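Local coordinates for protein 3-isopropylmalate dehydratase small subunit (Campylobacter jejuni, PDB 3Q3W) that catalyses, as the small subunit of isopropylmalate isomerase, the interconversion of 2-isopropylmalate and 3-isopropylmalate by way of 2-isopropylmaleate, at residues L45-D48 and L49-D53; I134-E137 and L138-Q142. All coordinates share one frame; numbering follows the deposited sequence.

How the contacts relate
Both contacts are local, each made within one unbroken run of chain, and they lie in series with no nesting or crossing. From the N terminus, the chain passes strand 9-17 and helix 24-27 before contact 1, where residues 45-53 form the single short turn of helix 47-50 and leave it again, beside helices 24-27 and 90-98. Five strands and helices later, contact 2 forms the last turns of helix 128-140, which packs on strands 9-17, 73-78 and 154-157 of the mixed sheet. The two centres are 23 Å apart and the nearest atoms about 13 Å apart, so the two do not meet; contact 1 joins its short turn to neighbouring helices, while contact 2 lies in a helix packed against the sheet.

Contact 1. Residues L45-D48 and L49-D53; sequences LFHD and LRYLD
Arg-50 reaches back to Leu-45 with a straight bond: NH1 lies 3.0 Å from Leu-45 O, with 171° at the hydrogen, and arrives in the carbonyl plane on a lone pair. The acceptor also lies almost in the guanidinium plane, so the bond uses an edge N-H and leaves one face to the Tyr-51 hydroxyl, which lies over the guanidinium centre. An extended chain, with CG anti to the backbone N (chi1 169°), carries the group alongside the turn. Four residues apart on the turn, the edge of Tyr-51 is directed toward the face of His-47 in an offset edge-to-face pair, centroids 5.5 Å apart and planes at 62°; CD2 of His-47 and CD2 of Tyr-51 come within 3.6 Å. Phe-46 CD1 also meets Leu-49 CD1 at 3.9 Å, an apolar pair in which Phe-46 further touches Ile-27 and Leu-65, and Leu-49 touches Gln-26.

The backbone sets these positions. Phe-46 is the N-cap residue of helix 47-50, and Tyr-51 N donates to His-47 O at 3.1 Å, an i to i+4 bond that fits the two residues lying on the same side of the turn. Where Tyr-51 leaves helical angles, a water bridges the chain, donating to Asp-48 O at 2.9 Å and to Tyr-51 O. Beyond the turn, Gly-42 O also accepts from Arg-50 NH1 and Lys-43 O hydrogen-bonds the Tyr-51 hydroxyl.

NH1 is thus shared by the carbonyls of Leu-45 and Gly-42, which limits rotation of the guanidinium. The imidazole is oriented likewise: His-47 ND1 donates to Asp-48 OD1 at 2.7 Å, close to the ring plane, although the oxygen is met on its anti side and out of the carboxylate plane.

Contact 2. Residues I134-E137 and L138-Q142; sequences IVDE and LKKSQ
The C-terminal end of the amphipathic helix 128-140 brings together residues one turn apart, the i to i+4 spacing at which opposite charges can pair. Asp-136 and Lys-140 do so on the outer side: a salt bridge joins Lys-140 NZ to Asp-136 OD1 at 3.1 Å, the oxygen using its syn lone pair. The aspartate is short and turned toward the C terminus, CG anti to the backbone N (chi1 179°), whereas the long lysine, extended beyond CG, lays its methylenes past Asp-136 O before NZ meets the carboxylate.

Alongside, the aliphatic part of Lys-139 crosses Val-135, with Lys-139 CE 3.8 Å from Val-135 CG1. A bend at chi3 (-65°) folds its chain back, and its ammonium continues to a salt bridge with Glu-18. Val-135, Ile-134 and Leu-138 supply the apolar side, resting on Val-77 of strand 73-78; Leu-138 also reaches Phe-157.

Regular backbone bonds hold the spacing, Leu-138 N to Ile-134 O at 2.8 Å and Lys-139 N to Val-135 O at 3.0 Å. Ser-141 is the first residue past the helix; its hydroxyl bonds Lys-158 NZ and Asp-143 O, and its N makes a weak bond to Glu-137 O at 2.8 Å.

Contact 1. Residues L45-D48 and L49-D53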
# COMPACT_ATOMS: atom_id res chain seq x y z
N LEU A 45 -6.16 9.63 3.16
CA LEU A 45 -6.02 8.48 2.35
C LEU A 45 -7.38 7.84 2.15
O LEU A 45 -8.11 7.63 3.10
CB LEU A 45 -5.08 7.49 3.04
CG LEU A 45 -4.90 6.17 2.33
CD1 LEU A 45 -4.09 6.33 1.04
CD2 LEU A 45 -4.21 5.19 3.31
N PHE A 46 -7.62 7.43 0.91
CA PHE A 46 -8.85 6.75 0.51
C PHE A 46 -10.13 7.50 0.88
O PHE A 46 -11.19 6.90 1.08
CB PHE A 46 -8.85 5.28 1.01
CG PHE A 46 -7.83 4.43 0.34
CD1 PHE A 46 -7.80 4.32 -1.03
CD2 PHE A 46 -6.93 3.69 1.09
CE1 PHE A 46 -6.83 3.50 -1.68
CE2 PHE A 46 -5.98 2.89 0.46
CZ PHE A 46 -5.96 2.78 -0.93
N HIS A 47 -10.04 8.81 0.89
CA HIS A 47 -11.11 9.67 1.39
C HIS A 47 -12.52 9.30 0.94
O HIS A 47 -13.43 9.19 1.77
CB HIS A 47 -10.81 11.11 0.95
CG HIS A 47 -11.87 12.08 1.32
ND1 HIS A 47 -12.98 12.32 0.53
CD2 HIS A 47 -11.98 12.90 2.39
CE1 HIS A 47 -13.71 13.27 1.08
NE2 HIS A 47 -13.12 13.65 2.20
N ASP A 48 -12.70 9.12 -0.37
CA ASP A 48 -14.03 8.94 -0.95
C ASP A 48 -14.58 7.55 -0.67
O ASP A 48 -15.80 7.35 -0.56
CB ASP A 48 -13.99 9.17 -2.45
CG ASP A 48 -13.47 10.57 -2.80
OD1 ASP A 48 -13.61 11.52 -1.99
OD2 ASP A 48 -12.91 10.70 -3.89
N LEU A 49 -13.68 6.59 -0.49
CA LEU A 49 -14.07 5.25 0.01
C LEU A 49 -14.23 5.17 1.55
O LEU A 49 -14.95 4.29 2.10
CB LEU A 49 -13.01 4.24 -0.45
CG LEU A 49 -12.74 4.22 -1.96
CD1 LEU A 49 -11.38 3.56 -2.28
CD2 LEU A 49 -13.86 3.51 -2.70
N ARG A 50 -13.57 6.08 2.28
CA ARG A 50 -13.35 5.92 3.73
C ARG A 50 -14.33 6.65 4.60
O ARG A 50 -14.66 6.18 5.65
CB ARG A 50 -11.90 6.28 4.07
CG ARG A 50 -11.46 6.44 5.53
CD ARG A 50 -10.01 6.90 5.48
NE ARG A 50 -9.42 7.06 6.80
CZ ARG A 50 -8.19 7.52 7.02
NH1 ARG A 50 -7.41 7.86 6.00
NH2 ARG A 50 -7.74 7.61 8.27
N TYR A 51 -14.86 7.75 4.11
CA TYR A 51 -15.73 8.62 4.88
C TYR A 51 -17.08 8.75 4.19
O TYR A 51 -17.15 8.82 2.97
CB TYR A 51 -15.09 10.05 4.97
CG TYR A 51 -13.74 10.08 5.63
CD1 TYR A 51 -13.61 9.76 6.97
CD2 TYR A 51 -12.60 10.47 4.93
CE1 TYR A 51 -12.39 9.77 7.57
CE2 TYR A 51 -11.38 10.46 5.54
CZ TYR A 51 -11.28 10.12 6.87
OH TYR A 51 -10.06 10.15 7.53
N LEU A 52 -18.14 8.77 4.97
CA LEU A 52 -19.49 9.01 4.49
C LEU A 52 -19.84 10.51 4.46
O LEU A 52 -20.75 10.92 3.72
CB LEU A 52 -20.51 8.28 5.37
CG LEU A 52 -20.38 6.76 5.52
CD1 LEU A 52 -21.44 6.25 6.54
CD2 LEU A 52 -20.55 6.16 4.17
N ASP A 53 -19.17 11.30 5.29
CA ASP A 53 -19.45 12.76 5.36
C ASP A 53 -18.41 13.55 4.57
O ASP A 53 -17.59 12.97 3.90
CB ASP A 53 -19.53 13.22 6.84
CG ASP A 53 -18.16 13.22 7.53
OD1 ASP A 53 -17.46 12.21 7.40
OD2 ASP A 53 -17.80 14.23 8.20
O HOH W 1 -17.74 6.52 1.46

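Contact 2. Residues I134-E137 and L138-Q142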
# COMPACT_ATOMS: atom_id res chain seq x y z
N ILE A 134 -4.29 -14.92 -1.60
CA ILE A 134 -4.00 -14.05 -0.41
C ILE A 134 -5.24 -13.41 0.18
O ILE A 134 -5.49 -13.56 1.34
CB ILE A 134 -2.95 -12.99 -0.74
CG1 ILE A 134 -1.57 -13.64 -0.77
CG2 ILE A 134 -2.92 -11.88 0.25
CD1 ILE A 134 -0.57 -12.86 -1.54
N VAL A 135 -6.00 -12.72 -0.66
CA VAL A 135 -7.19 -12.03 -0.29
C VAL A 135 -8.16 -12.97 0.37
O VAL A 135 -8.61 -12.69 1.49
CB VAL A 135 -7.87 -11.38 -1.48
CG1 VAL A 135 -9.31 -10.92 -1.08
CG2 VAL A 135 -7.02 -10.20 -1.98
N ASP A 136 -8.41 -14.14 -0.25
CA ASP A 136 -9.38 -15.08 0.28
C ASP A 136 -9.00 -15.50 1.68
O ASP A 136 -9.79 -15.48 2.61
CB ASP A 136 -9.51 -16.33 -0.56
CG ASP A 136 -10.50 -17.29 0.04
OD1 ASP A 136 -10.10 -18.34 0.57
OD2 ASP A 136 -11.68 -16.93 0.03
N GLU A 137 -7.75 -15.88 1.85
CA GLU A 137 -7.31 -16.33 3.15
C GLU A 137 -7.32 -15.18 4.18
O GLU A 137 -7.65 -15.39 5.34
CB GLU A 137 -5.92 -16.91 2.98
CG GLU A 137 -5.18 -17.27 4.26
CD GLU A 137 -5.72 -18.47 4.95
OE1 GLU A 137 -6.25 -19.37 4.25
OE2 GLU A 137 -5.59 -18.53 6.20
N LEU A 138 -6.91 -13.98 3.75
CA LEU A 138 -6.76 -12.85 4.67
C LEU A 138 -8.10 -12.46 5.27
O LEU A 138 -8.22 -12.13 6.46
CB LEU A 138 -6.13 -11.66 3.92
CG LEU A 138 -5.64 -10.46 4.74
CD1 LEU A 138 -4.75 -10.85 5.92
CD2 LEU A 138 -4.91 -9.57 3.75
N LYS A 139 -9.11 -12.49 4.42
CA LYS A 139 -10.44 -12.17 4.86
C LYS A 139 -10.95 -13.17 5.83
O LYS A 139 -11.56 -12.81 6.86
CB LYS A 139 -11.35 -12.17 3.68
CG LYS A 139 -11.10 -11.04 2.75
CD LYS A 139 -12.24 -10.96 1.78
CE LYS A 139 -12.34 -12.15 0.87
NZ LYS A 139 -13.45 -11.85 -0.06
N LYS A 140 -10.74 -14.45 5.50
CA LYS A 140 -11.16 -15.53 6.35
C LYS A 140 -10.41 -15.58 7.68
O LYS A 140 -10.98 -16.03 8.67
CB LYS A 140 -10.99 -16.88 5.67
CG LYS A 140 -11.94 -17.12 4.54
CD LYS A 140 -11.67 -18.46 3.94
CE LYS A 140 -12.67 -18.78 2.84
NZ LYS A 140 -12.28 -19.97 2.05
N SER A 141 -9.17 -15.10 7.70
CA SER A 141 -8.31 -15.37 8.87
C SER A 141 -8.52 -14.36 10.01
O SER A 141 -8.70 -13.14 9.79
CB SER A 141 -6.82 -15.39 8.46
OG SER A 141 -6.01 -15.79 9.55
N GLN A 142 -8.42 -14.85 11.23
CA GLN A 142 -8.39 -13.97 12.39
C GLN A 142 -7.08 -13.22 12.46
O GLN A 142 -7.04 -12.05 12.83
CB GLN A 142 -8.53 -14.77 13.67
CG GLN A 142 -8.93 -13.91 14.87
CD GLN A 142 -10.06 -14.55 15.68
OE1 GLN A 142 -10.27 -15.75 15.60
NE2 GLN A 142 -10.82 -13.74 16.42